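Local coordinates for dihydroorotase (Campylobacter jejuni subsp. jejuni, PDB 3PNU), which probably catalyses the reversible, zinc-dependent cyclization of N-carbamoyl-L-aspartate to (S)-dihydroorotate in de novo pyrimidine synthesis, at residues C68-L73 and L105-D110; Y100-L105 and S146-P151; N168-Y173 and C196-D201; K255-S260 and K312-K317. All coordinates share one frame; numbering follows the deposited sequence.

Contact 1 (C68-L73 and L105-D110); sequences CNLEDL and LYSAKD
L70, at the start of helix 70-84, reaches across to S107 and A108 of helix 102-108, joining two helices of the outer layer of the TIM barrel far from the zinc site. With CG set beside its own backbone N and anti to the carbonyl carbon (chi1 -65°), the leucine extends both methyl groups to the neighbouring helix, where the two part ways. L70 CD2 meets the single methyl of A108, CB, at 3.5 Å. L70 CD1 lies alongside S107 instead, 3.7 Å from S107 OG. That hydroxyl has its polar partner within its own helix, in a hydrogen bond with F104 O, so the leucine methyl brushes an oxygen already engaged. No hydrogen bond spans the contact, whose joint buried surface is 116 Å², and A108 is its buried member. Behind L70 the helix runs on to L73, whose side chain packs on I112. The preceding residue caps the helix that carries L70: N69 is the N-cap, and its side-chain oxygen OD1 accepts from D72 N at 2.9 Å in a nearly straight bond, the N-H...O angle being 169°.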
loop_
_atom_site.group_PDB
_atom_site.type_symbol
_atom_site.label_atom_id
_atom_site.label_comp_id
_atom_site.label_asym_id
_atom_site.label_seq_id
_atom_site.Cartn_x
_atom_site.Cartn_y
_atom_site.Cartn_z
ATOM N N CYS A 68 7.549 14.655 27.871
ATOM C CA CYS A 68 7.510 13.742 29.019
ATOM C C CYS A 68 7.634 14.439 30.381
ATOM O O CYS A 68 7.885 13.776 31.393
ATOM C CB CYS A 68 8.586 12.653 28.877
ATOM S SG CYS A 68 8.323 11.481 27.482
ATOM N N ASN A 69 7.465 15.762 30.420
ATOM C CA ASN A 69 7.488 16.505 31.693
ATOM C C ASN A 69 6.679 17.794 31.581
ATOM O O ASN A 69 6.506 18.332 30.488
ATOM C CB ASN A 69 8.923 16.753 32.192
ATOM C CG ASN A 69 9.703 17.699 31.305
ATOM O OD1 ASN A 69 9.277 18.828 31.042
ATOM N ND2 ASN A 69 10.871 17.253 30.859
ATOM N N LEU A 70 6.186 18.279 32.719
ATOM C CA LEU A 70 5.317 19.474 32.760
ATOM C C LEU A 70 5.929 20.747 32.212
ATOM O O LEU A 70 5.252 21.527 31.527
ATOM C CB LEU A 70 4.835 19.715 34.183
ATOM C CG LEU A 70 3.928 18.613 34.740
ATOM C CD1 LEU A 70 3.675 18.785 36.239
ATOM C CD2 LEU A 70 2.619 18.567 33.959
ATOM N N GLU A 71 7.214 20.951 32.500
ATOM C CA GLU A 71 7.922 22.152 32.051
ATOM C C GLU A 71 7.858 22.303 30.546
ATOM O O GLU A 71 7.491 23.356 30.022
ATOM C CB GLU A 71 9.399 22.131 32.503
ATOM C CG GLU A 71 9.629 22.252 34.026
ATOM C CD GLU A 71 9.132 21.048 34.822
ATOM O OE1 GLU A 71 8.804 21.235 36.017
ATOM O OE2 GLU A 71 9.054 19.928 34.261
ATOM N N ASP A 72 8.220 21.232 29.855
ATOM C CA ASP A 72 8.241 21.241 28.399
ATOM C C ASP A 72 6.826 21.342 27.827
ATOM O O ASP A 72 6.617 21.985 26.797
ATOM C CB ASP A 72 8.977 20.003 27.901
ATOM C CG ASP A 72 10.400 19.917 28.448
ATOM O OD1 ASP A 72 11.012 20.983 28.695
ATOM O OD2 ASP A 72 10.912 18.790 28.634
ATOM N N LEU A 73 5.862 20.725 28.516
ATOM C CA LEU A 73 4.451 20.758 28.095
ATOM C C LEU A 73 3.949 22.198 28.173
ATOM O O LEU A 73 3.353 22.700 27.223
ATOM C CB LEU A 73 3.607 19.825 28.976
ATOM C CG LEU A 73 2.128 19.586 28.646
ATOM C CD1 LEU A 73 1.965 18.810 27.351
ATOM C CD2 LEU A 73 1.468 18.819 29.765
ATOM N N LEU A 105 1.849 12.037 38.474
ATOM C CA LEU A 105 0.536 12.131 37.851
ATOM C C LEU A 105 -0.366 13.094 38.605
ATOM O O LEU A 105 -1.103 13.857 37.981
ATOM C CB LEU A 105 -0.123 10.751 37.741
ATOM C CG LEU A 105 0.512 9.775 36.738
ATOM C CD1 LEU A 105 -0.108 8.381 36.853
ATOM C CD2 LEU A 105 0.383 10.303 35.332
ATOM N N TYR A 106 -0.308 13.068 39.937
ATOM C CA TYR A 106 -1.134 13.969 40.742
ATOM C C TYR A 106 -0.833 15.447 40.468
ATOM O O TYR A 106 -1.728 16.276 40.505
ATOM C CB TYR A 106 -0.991 13.687 42.245
ATOM C CG TYR A 106 -1.772 14.687 43.095
ATOM C CD1 TYR A 106 -3.118 14.481 43.389
ATOM C CD2 TYR A 106 -1.163 15.848 43.579
ATOM C CE1 TYR A 106 -3.832 15.398 44.150
ATOM C CE2 TYR A 106 -1.868 16.766 44.337
ATOM C CZ TYR A 106 -3.199 16.536 44.622
ATOM O OH TYR A 106 -3.905 17.450 45.378
ATOM N N SER A 107 0.422 15.768 40.188
ATOM C CA SER A 107 0.791 17.144 39.909
ATOM C C SER A 107 0.433 17.564 38.490
ATOM O O SER A 107 0.371 18.756 38.198
ATOM C CB SER A 107 2.291 17.344 40.117
ATOM O OG SER A 107 3.042 16.637 39.149
ATOM N N ALA A 108 0.192 16.598 37.605
ATOM C CA ALA A 108 -0.109 16.897 36.199
ATOM C C ALA A 108 -1.586 16.817 35.795
ATOM O O ALA A 108 -1.961 17.350 34.757
ATOM C CB ALA A 108 0.708 15.968 35.308
ATOM N N LYS A 109 -2.418 16.182 36.614
ATOM C CA LYS A 109 -3.837 15.962 36.273
ATOM C C LYS A 109 -4.643 17.171 35.784
ATOM O O LYS A 109 -5.554 17.017 34.962
ATOM C CB LYS A 109 -4.575 15.325 37.455
ATOM C CG LYS A 109 -4.728 16.218 38.656
ATOM C CD LYS A 109 -5.363 15.469 39.829
ATOM C CE LYS A 109 -5.565 16.377 41.045
ATOM N NZ LYS A 109 -6.457 17.534 40.701
ATOM N N ASP A 110 -4.324 18.355 36.295
ATOM C CA ASP A 110 -5.037 19.564 35.918
ATOM C C ASP A 110 -4.351 20.285 34.795
ATOM O O ASP A 110 -4.923 21.193 34.224
ATOM C CB ASP A 110 -5.198 20.474 37.127
ATOM C CG ASP A 110 -6.008 19.814 38.235
ATOM O OD1 ASP A 110 -7.063 19.221 37.922
ATOM O OD2 ASP A 110 -5.595 19.889 39.411
#

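Contact 2 (Y100-L105 and S146-P151); sequences YDEKFL and SDLNIP
L105 and L148 bring the two backbones to within 7.8 Å, CA to CA, where helix 102-108 passes the point at which the chain leaves helix 135-147. L148 supplies the main contact through one branch: its CD1 lies 3.5 Å from both L105 CB and L105 C, pressed against the root of the side chain and the helix backbone rather than against the leucine's far end. Its other branch, CD2, comes no closer than 4.2 Å to E102, at the carboxylate oxygen OE1, a loose contact at the edge of the interface; the same carboxylate side chain lies about 3 Å from a bound phosphate ion, probably from the crystallisation liquor. L148 is the first residue to leave helical geometry at the end of helix 135-147, which a Schellman motif closes. N149, at positive phi (57°), is its C-prime residue, with I150 N bonded to M145 O and N149 N to S146 O. The turned chain then heads through P151 into barrel strand 152-154 of the TIM barrel, and on the way I150 points CD1 at L105 CD2, 4.2 Å away. L105 is thus met by L148 at its base and by I150 at one of its methyls, while A144 and M145 of helix 135-147 also touch it. At the start of helix 102-108, D101 is the N-cap, its OD1 accepting from F104 N at 2.6 Å.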
loop_
_atom_site.group_PDB
_atom_site.type_symbol
_atom_site.label_atom_id
_atom_site.label_comp_id
_atom_site.label_asym_id
_atom_site.label_seq_id
_atom_site.Cartn_x
_atom_site.Cartn_y
_atom_site.Cartn_z
ATOM N N TYR A 100 5.078 6.754 34.397
ATOM C CA TYR A 100 4.983 7.803 35.403
ATOM C C TYR A 100 4.460 7.219 36.722
ATOM O O TYR A 100 3.718 6.244 36.706
ATOM C CB TYR A 100 4.042 8.900 34.932
ATOM C CG TYR A 100 4.413 9.572 33.629
ATOM C CD1 TYR A 100 3.655 9.383 32.467
ATOM C CD2 TYR A 100 5.516 10.401 33.552
ATOM C CE1 TYR A 100 3.996 10.025 31.264
ATOM C CE2 TYR A 100 5.854 11.043 32.366
ATOM C CZ TYR A 100 5.093 10.847 31.230
ATOM O OH TYR A 100 5.475 11.492 30.074
ATOM N N ASP A 101 4.856 7.810 37.853
ATOM C CA ASP A 101 4.378 7.360 39.177
ATOM C C ASP A 101 3.197 8.224 39.651
ATOM O O ASP A 101 2.900 9.259 39.056
ATOM C CB ASP A 101 5.510 7.395 40.208
ATOM C CG ASP A 101 6.060 8.790 40.423
ATOM O OD1 ASP A 101 5.272 9.757 40.520
ATOM O OD2 ASP A 101 7.292 8.918 40.511
ATOM N N GLU A 102 2.547 7.807 40.731
ATOM C CA GLU A 102 1.375 8.514 41.243
ATOM C C GLU A 102 1.701 9.965 41.565
ATOM O O GLU A 102 0.973 10.879 41.157
ATOM C CB GLU A 102 0.806 7.790 42.465
ATOM C CG GLU A 102 -0.606 8.234 42.899
ATOM C CD GLU A 102 -0.671 9.638 43.524
ATOM O OE1 GLU A 102 -1.782 10.224 43.554
ATOM O OE2 GLU A 102 0.376 10.158 43.984
ATOM N N LYS A 103 2.805 10.185 42.274
ATOM C CA LYS A 103 3.200 11.540 42.649
ATOM C C LYS A 103 3.283 12.449 41.427
ATOM O O LYS A 103 2.761 13.561 41.437
ATOM C CB LYS A 103 4.526 11.539 43.431
ATOM C CG LYS A 103 4.971 12.930 43.877
ATOM C CD LYS A 103 6.112 12.925 44.907
ATOM C CE LYS A 103 6.309 14.345 45.466
ATOM N NZ LYS A 103 7.309 14.427 46.572
ATOM N N PHE A 104 3.923 11.991 40.366
ATOM C CA PHE A 104 4.032 12.829 39.174
ATOM C C PHE A 104 2.681 13.076 38.504
ATOM O O PHE A 104 2.410 14.181 38.010
ATOM C CB PHE A 104 4.989 12.227 38.155
ATOM C CG PHE A 104 4.999 12.965 36.847
ATOM C CD1 PHE A 104 5.884 14.003 36.628
ATOM C CD2 PHE A 104 4.098 12.637 35.844
ATOM C CE1 PHE A 104 5.889 14.690 35.426
ATOM C CE2 PHE A 104 4.098 13.320 34.644
ATOM C CZ PHE A 104 4.998 14.349 34.436
ATOM N N LEU A 105 1.849 12.037 38.474
ATOM C CA LEU A 105 0.536 12.131 37.851
ATOM C C LEU A 105 -0.366 13.094 38.605
ATOM O O LEU A 105 -1.103 13.857 37.981
ATOM C CB LEU A 105 -0.123 10.751 37.741
ATOM C CG LEU A 105 0.512 9.775 36.738
ATOM C CD1 LEU A 105 -0.108 8.381 36.853
ATOM C CD2 LEU A 105 0.383 10.303 35.332
ATOM N N SER A 146 -6.204 5.815 36.600
ATOM C CA SER A 146 -7.564 5.407 36.845
ATOM C C SER A 146 -8.109 6.217 38.035
ATOM O O SER A 146 -9.147 6.873 37.928
ATOM C CB SER A 146 -7.607 3.889 37.081
ATOM O OG SER A 146 -8.931 3.387 37.057
ATOM N N ASP A 147 -7.382 6.194 39.152
ATOM C CA ASP A 147 -7.787 6.917 40.369
ATOM C C ASP A 147 -7.966 8.416 40.096
ATOM O O ASP A 147 -8.971 9.007 40.521
ATOM C CB ASP A 147 -6.750 6.713 41.494
ATOM C CG ASP A 147 -6.657 5.243 41.965
ATOM O OD1 ASP A 147 -7.589 4.460 41.679
ATOM O OD2 ASP A 147 -5.653 4.883 42.627
ATOM N N LEU A 148 -7.007 9.005 39.369
ATOM C CA LEU A 148 -7.006 10.434 39.040
ATOM C C LEU A 148 -7.896 10.816 37.832
ATOM O O LEU A 148 -7.878 11.966 37.359
ATOM C CB LEU A 148 -5.570 10.900 38.776
ATOM C CG LEU A 148 -4.568 10.723 39.926
ATOM C CD1 LEU A 148 -3.156 11.149 39.484
ATOM C CD2 LEU A 148 -5.015 11.513 41.150
ATOM N N ASN A 149 -8.654 9.851 37.322
ATOM C CA ASN A 149 -9.551 10.098 36.207
ATOM C C ASN A 149 -8.826 10.669 34.976
ATOM O O ASN A 149 -9.366 11.506 34.263
ATOM C CB ASN A 149 -10.682 11.031 36.677
ATOM C CG ASN A 149 -11.834 11.109 35.696
ATOM O OD1 ASN A 149 -12.159 10.134 35.015
ATOM N ND2 ASN A 149 -12.477 12.267 35.637
ATOM N N ILE A 150 -7.589 10.228 34.745
ATOM C CA ILE A 150 -6.828 10.640 33.556
ATOM C C ILE A 150 -7.048 9.528 32.525
ATOM O O ILE A 150 -6.969 8.355 32.862
ATOM C CB ILE A 150 -5.326 10.760 33.825
ATOM C CG1 ILE A 150 -5.064 11.636 35.045
ATOM C CG2 ILE A 150 -4.585 11.321 32.580
ATOM C CD1 ILE A 150 -3.586 11.753 35.402
ATOM N N PRO A 151 -7.359 9.891 31.275
ATOM C CA PRO A 151 -7.605 8.889 30.228
ATOM C C PRO A 151 -6.356 8.447 29.473
ATOM O O PRO A 151 -5.433 9.235 29.324
ATOM C CB PRO A 151 -8.524 9.635 29.266
ATOM C CG PRO A 151 -8.105 11.080 29.409
ATOM C CD PRO A 151 -7.730 11.253 30.844
#

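Contact 3 (N168-Y173 and C196-D201); sequences NFAKIY and CELLKD
Two neighbouring outer helices of the TIM barrel, 170-179 and 193-201, meet here; each belongs to a beta-alpha-beta crossover in the run of parallel strands 152-154, 185-187 and 205-209. The contact turns on one methyl group of L198, whose CG stands anti to the backbone N (chi1 -171°) so that the branch is carried over to the first turn of the other helix. L198 CD2 rests 3.7 Å from the carbonyl oxygen A170 O and 4.2 Å from A170 CB, and one turn further along it reaches Y173 CB at 4.0 Å. All of these pairs are van der Waals contacts, and A170 and Y173 also touch L195 of the helix that carries L198. Although the first bond of the Y173 side chain points at L198, its ring swings off toward the barrel, packing on I185 and M187 of strand 185-187. The Y173 side chain comes within about 6 Å of that of H155, a zinc ligand, yet stays about 9 Å from a zinc ion, which places it behind the metal shell. Its ring is flanked by F169, which presents an edge: F169 CE2 stands 3.8 Å above the centre of the Y173 ring. F169 is in turn covered on one face by I172, with CD1 3.6 Å above the ring plane and displaced toward its rim.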
loop_
_atom_site.group_PDB
_atom_site.type_symbol
_atom_site.label_atom_id
_atom_site.label_comp_id
_atom_site.label_asym_id
_atom_site.label_seq_id
_atom_site.Cartn_x
_atom_site.Cartn_y
_atom_site.Cartn_z
ATOM N N ASN A 168 -4.962 -7.129 15.288
ATOM C CA ASN A 168 -4.181 -7.930 16.221
ATOM C C ASN A 168 -3.972 -7.202 17.538
ATOM O O ASN A 168 -3.639 -7.828 18.551
ATOM C CB ASN A 168 -2.825 -8.370 15.612
ATOM C CG ASN A 168 -2.997 -9.243 14.385
ATOM O OD1 ASN A 168 -4.105 -9.624 14.039
ATOM N ND2 ASN A 168 -1.903 -9.547 13.720
ATOM N N PHE A 169 -4.160 -5.887 17.535
ATOM C CA PHE A 169 -3.986 -5.101 18.758
ATOM C C PHE A 169 -5.238 -5.213 19.664
ATOM O O PHE A 169 -5.220 -4.830 20.817
ATOM C CB PHE A 169 -3.710 -3.647 18.420
ATOM C CG PHE A 169 -3.103 -2.884 19.555
ATOM C CD1 PHE A 169 -1.727 -2.828 19.696
ATOM C CD2 PHE A 169 -3.894 -2.263 20.492
ATOM C CE1 PHE A 169 -1.161 -2.147 20.749
ATOM C CE2 PHE A 169 -3.336 -1.583 21.552
ATOM C CZ PHE A 169 -1.972 -1.522 21.687
ATOM N N ALA A 170 -6.320 -5.757 19.120
ATOM C CA ALA A 170 -7.564 -5.901 19.859
ATOM C C ALA A 170 -7.401 -6.639 21.192
ATOM O O ALA A 170 -7.971 -6.231 22.208
ATOM C CB ALA A 170 -8.603 -6.614 18.984
ATOM N N LYS A 171 -6.623 -7.713 21.197
ATOM C CA LYS A 171 -6.439 -8.518 22.418
ATOM C C LYS A 171 -5.765 -7.683 23.477
ATOM O O LYS A 171 -6.028 -7.883 24.647
ATOM C CB LYS A 171 -5.620 -9.805 22.149
ATOM C CG LYS A 171 -4.145 -9.541 21.793
ATOM C CD LYS A 171 -3.553 -10.676 20.925
ATOM C CE LYS A 171 -2.302 -10.210 20.208
ATOM N NZ LYS A 171 -2.143 -10.890 18.918
ATOM N N ILE A 172 -4.901 -6.752 23.074
ATOM C CA ILE A 172 -4.253 -5.871 24.035
ATOM C C ILE A 172 -5.268 -4.894 24.672
ATOM O O ILE A 172 -5.369 -4.808 25.891
ATOM C CB ILE A 172 -3.097 -5.116 23.404
ATOM C CG1 ILE A 172 -2.021 -6.121 22.983
ATOM C CG2 ILE A 172 -2.525 -4.094 24.388
ATOM C CD1 ILE A 172 -0.910 -5.528 22.207
ATOM N N TYR A 173 -6.019 -4.158 23.861
ATOM C CA TYR A 173 -7.048 -3.287 24.404
ATOM C C TYR A 173 -7.993 -4.048 25.331
ATOM O O TYR A 173 -8.505 -3.502 26.294
ATOM C CB TYR A 173 -7.947 -2.715 23.306
ATOM C CG TYR A 173 -7.413 -1.555 22.576
ATOM C CD1 TYR A 173 -6.919 -0.434 23.271
ATOM C CD2 TYR A 173 -7.465 -1.495 21.186
ATOM C CE1 TYR A 173 -6.449 0.660 22.602
ATOM C CE2 TYR A 173 -7.006 -0.361 20.503
ATOM C CZ TYR A 173 -6.498 0.698 21.212
ATOM O OH TYR A 173 -6.036 1.810 20.549
ATOM N N CYS A 196 -14.477 -1.532 15.823
ATOM C CA CYS A 196 -15.832 -1.007 15.906
ATOM C C CYS A 196 -16.640 -1.923 16.815
ATOM O O CYS A 196 -17.369 -1.457 17.660
ATOM C CB CYS A 196 -16.498 -0.922 14.539
ATOM S SG CYS A 196 -15.727 0.306 13.495
ATOM N N GLU A 197 -16.489 -3.224 16.646
ATOM C CA GLU A 197 -17.219 -4.206 17.466
ATOM C C GLU A 197 -16.738 -4.273 18.900
ATOM O O GLU A 197 -17.555 -4.267 19.814
ATOM C CB GLU A 197 -17.159 -5.595 16.818
ATOM C CG GLU A 197 -17.998 -5.651 15.533
ATOM C CD GLU A 197 -17.881 -6.956 14.756
ATOM O OE1 GLU A 197 -17.116 -7.865 15.161
ATOM O OE2 GLU A 197 -18.566 -7.060 13.713
ATOM N N LEU A 198 -15.419 -4.310 19.098
ATOM C CA LEU A 198 -14.840 -4.380 20.441
ATOM C C LEU A 198 -15.277 -3.194 21.307
ATOM O O LEU A 198 -15.387 -3.318 22.506
ATOM C CB LEU A 198 -13.308 -4.417 20.385
ATOM C CG LEU A 198 -12.564 -4.696 21.702
ATOM C CD1 LEU A 198 -12.734 -6.177 22.164
ATOM C CD2 LEU A 198 -11.100 -4.382 21.560
ATOM N N LEU A 199 -15.516 -2.050 20.681
ATOM C CA LEU A 199 -15.954 -0.849 21.366
ATOM C C LEU A 199 -17.210 -1.102 22.208
ATOM O O LEU A 199 -17.368 -0.514 23.280
ATOM C CB LEU A 199 -16.259 0.233 20.333
ATOM C CG LEU A 199 -16.623 1.644 20.777
ATOM C CD1 LEU A 199 -15.522 2.314 21.623
ATOM C CD2 LEU A 199 -16.936 2.521 19.532
ATOM N N LYS A 200 -18.098 -1.964 21.702
ATOM C CA LYS A 200 -19.363 -2.283 22.368
ATOM C C LYS A 200 -19.195 -3.273 23.511
ATOM O O LYS A 200 -20.070 -3.400 24.328
ATOM C CB LYS A 200 -20.311 -2.978 21.392
ATOM C CG LYS A 200 -20.526 -2.339 20.013
ATOM C CD LYS A 200 -21.482 -1.169 19.979
ATOM C CE LYS A 200 -21.770 -0.799 18.510
ATOM N NZ LYS A 200 -22.849 0.196 18.332
ATOM N N ASP A 201 -18.086 -4.006 23.557
ATOM C CA ASP A 201 -17.907 -5.042 24.588
ATOM C C ASP A 201 -17.437 -4.559 25.954
ATOM O O ASP A 201 -17.536 -5.305 26.914
ATOM C CB ASP A 201 -16.917 -6.122 24.111
ATOM C CG ASP A 201 -17.414 -6.914 22.893
ATOM O OD1 ASP A 201 -18.618 -6.830 22.540
ATOM O OD2 ASP A 201 -16.572 -7.633 22.288
#

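Contact 4 (K255-S260 and K312-K317); sequences KVMFGS and KIYDLK
K255 meets I313 with its backbone, its CA lying 4.1 Å from I313 CD1. The first bond of the lysine side chain points away from the helix, and NZ finds hydrogen bonds at the backbone oxygens of L199 and L205. V256 likewise starts its side chain away from the second segment, while its carbonyl is hydrogen-bonded to N309 ND2 of helix 299-314. M257 makes the principal contact. It meets I313 tip to tip, M257 SD lying 3.8 Å from I313 CD1, and the bend at the last torsion (chi3 -79°) brings M257 CE to 4.0 Å from the same methyl. The sulfur also forms a Met-aromatic contact with Y314: it approaches the ring at its edge, 5.2 Å from the centroid and 76° off the ring normal, with CE1 its near neighbour at 3.9 Å. One face of that ring is occupied by I313, whose CG2 lies 3.7 Å above its centre. In the TIM barrel this joins the end of helix 299-314 to strand 256-258, which pairs with strand 205-209 through K255 and M257. F258 continues the barrel wall, with backbone hydrogen bonding to M33 of strand 31-35 and its ring set among I285 and L289 of helix 285-296. Past G259 the chain reaches S260, next to the zinc ligand D261; S260 OG is hydrogen-bonded with D32 OD2, H34 O and S262 N.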
loop_
_atom_site.group_PDB
_atom_site.type_symbol
_atom_site.label_atom_id
_atom_site.label_comp_id
_atom_site.label_asym_id
_atom_site.label_seq_id
_atom_site.Cartn_x
_atom_site.Cartn_y
_atom_site.Cartn_z
ATOM N N LYS A 255 -19.978 6.651 22.215
ATOM C CA LYS A 255 -18.590 6.445 22.634
ATOM C C LYS A 255 -17.556 6.752 21.529
ATOM O O LYS A 255 -16.349 6.535 21.718
ATOM C CB LYS A 255 -18.396 5.034 23.188
ATOM C CG LYS A 255 -19.356 4.696 24.331
ATOM C CD LYS A 255 -18.863 3.532 25.200
ATOM C CE LYS A 255 -18.559 2.249 24.433
ATOM N NZ LYS A 255 -17.904 1.226 25.337
ATOM N N VAL A 256 -18.036 7.246 20.383
ATOM C CA VAL A 256 -17.175 7.612 19.280
ATOM C C VAL A 256 -17.101 9.137 19.201
ATOM O O VAL A 256 -18.105 9.817 19.387
ATOM C CB VAL A 256 -17.658 7.005 17.974
ATOM C CG1 VAL A 256 -17.045 7.728 16.794
ATOM C CG2 VAL A 256 -17.326 5.508 17.949
ATOM N N MET A 257 -15.905 9.660 18.951
ATOM C CA MET A 257 -15.663 11.095 18.884
ATOM C C MET A 257 -14.848 11.380 17.649
ATOM O O MET A 257 -14.051 10.558 17.232
ATOM C CB MET A 257 -14.840 11.534 20.090
ATOM C CG MET A 257 -15.520 11.363 21.437
ATOM S SD MET A 257 -14.352 11.393 22.817
ATOM C CE MET A 257 -13.676 9.741 22.769
ATOM N N PHE A 258 -15.032 12.542 17.045
ATOM C CA PHE A 258 -14.234 12.859 15.889
ATOM C C PHE A 258 -12.834 13.251 16.321
ATOM O O PHE A 258 -12.654 14.014 17.269
ATOM C CB PHE A 258 -14.847 13.971 15.064
ATOM C CG PHE A 258 -13.925 14.492 14.033
ATOM C CD1 PHE A 258 -13.704 13.785 12.882
ATOM C CD2 PHE A 258 -13.260 15.681 14.228
ATOM C CE1 PHE A 258 -12.825 14.263 11.918
ATOM C CE2 PHE A 258 -12.391 16.168 13.271
ATOM C CZ PHE A 258 -12.171 15.444 12.122
ATOM N N GLY A 259 -11.857 12.677 15.629
ATOM C CA GLY A 259 -10.428 12.928 15.844
ATOM C C GLY A 259 -9.826 12.854 14.449
ATOM O O GLY A 259 -9.833 11.799 13.826
ATOM N N SER A 260 -9.307 13.966 13.953
ATOM C CA SER A 260 -8.832 14.015 12.574
ATOM C C SER A 260 -7.535 13.301 12.316
ATOM O O SER A 260 -7.288 12.851 11.233
ATOM C CB SER A 260 -8.587 15.470 12.175
ATOM O OG SER A 260 -7.457 15.988 12.895
ATOM N N LYS A 312 -20.086 14.947 26.703
ATOM C CA LYS A 312 -20.755 14.071 27.664
ATOM C C LYS A 312 -19.781 13.101 28.354
ATOM O O LYS A 312 -19.852 12.904 29.555
ATOM C CB LYS A 312 -21.888 13.294 26.986
ATOM C CG LYS A 312 -22.625 12.401 27.953
ATOM C CD LYS A 312 -23.864 11.797 27.350
ATOM C CE LYS A 312 -24.608 10.975 28.391
ATOM N NZ LYS A 312 -25.919 10.533 27.850
ATOM N N ILE A 313 -18.867 12.522 27.579
ATOM C CA ILE A 313 -17.871 11.584 28.085
ATOM C C ILE A 313 -16.962 12.175 29.143
ATOM O O ILE A 313 -16.653 11.517 30.145
ATOM C CB ILE A 313 -17.003 11.053 26.929
ATOM C CG1 ILE A 313 -17.838 10.109 26.066
ATOM C CG2 ILE A 313 -15.754 10.338 27.477
ATOM C CD1 ILE A 313 -17.178 9.696 24.775
ATOM N N TYR A 314 -16.537 13.415 28.932
ATOM C CA TYR A 314 -15.612 14.073 29.863
ATOM C C TYR A 314 -16.230 15.167 30.751
ATOM O O TYR A 314 -15.566 15.632 31.666
ATOM C CB TYR A 314 -14.413 14.680 29.104
ATOM C CG TYR A 314 -13.572 13.683 28.352
ATOM C CD1 TYR A 314 -13.720 13.516 26.982
ATOM C CD2 TYR A 314 -12.640 12.875 29.013
ATOM C CE1 TYR A 314 -12.965 12.603 26.290
ATOM C CE2 TYR A 314 -11.887 11.953 28.323
ATOM C CZ TYR A 314 -12.053 11.827 26.952
ATOM O OH TYR A 314 -11.311 10.916 26.227
ATOM N N ASP A 315 -17.482 15.557 30.499
ATOM C CA ASP A 315 -18.161 16.631 31.264
ATOM C C ASP A 315 -17.488 17.943 31.031
ATOM O O ASP A 315 -17.008 18.577 31.962
ATOM C CB ASP A 315 -18.177 16.376 32.768
ATOM C CG ASP A 315 -19.407 15.648 33.228
ATOM O OD1 ASP A 315 -20.476 15.822 32.605
ATOM O OD2 ASP A 315 -19.296 14.915 34.236
ATOM N N LEU A 316 -17.427 18.342 29.779
ATOM C CA LEU A 316 -16.805 19.590 29.440
ATOM C C LEU A 316 -17.840 20.708 29.495
ATOM O O LEU A 316 -19.043 20.476 29.333
ATOM C CB LEU A 316 -16.213 19.519 28.038
ATOM C CG LEU A 316 -15.238 18.386 27.773
ATOM C CD1 LEU A 316 -14.815 18.475 26.325
ATOM C CD2 LEU A 316 -14.040 18.418 28.702
ATOM N N LYS A 317 -17.350 21.917 29.726
ATOM C CA LYS A 317 -18.175 23.097 29.759
ATOM C C LYS A 317 -17.424 24.244 29.108
ATOM O O LYS A 317 -16.191 24.243 29.095
ATOM C CB LYS A 317 -18.565 23.422 31.199
ATOM C CG LYS A 317 -19.580 22.451 31.715
ATOM C CD LYS A 317 -20.174 22.867 33.024
ATOM C CE LYS A 317 -21.339 21.965 33.342
ATOM N NZ LYS A 317 -22.395 22.065 32.301
#

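How the contacts relate
From the N terminus, contact 1 closes a loop of 31 residues between helices 70-84 and 102-108. Before it closes, contact 2 has opened, so the two cross; contact 2 closes 40 residues further on, where the chain leaves helix 135-147 and runs toward strand 152-154. They share L105, and helix 102-108 is thereby tied both to helix 70-84 and to the end of helix 135-147. Contact 3 follows in series, bridging 22 residues and joining helices 170-179 and 193-201. Contact 4 comes last, spanning 51 residues from strand 256-258 to the end of helix 299-314. It touches contact 2 where P151 CG lies 4.0 Å from Y314 CE2, and contact 3 where L199 CD2 packs on V256 CG2.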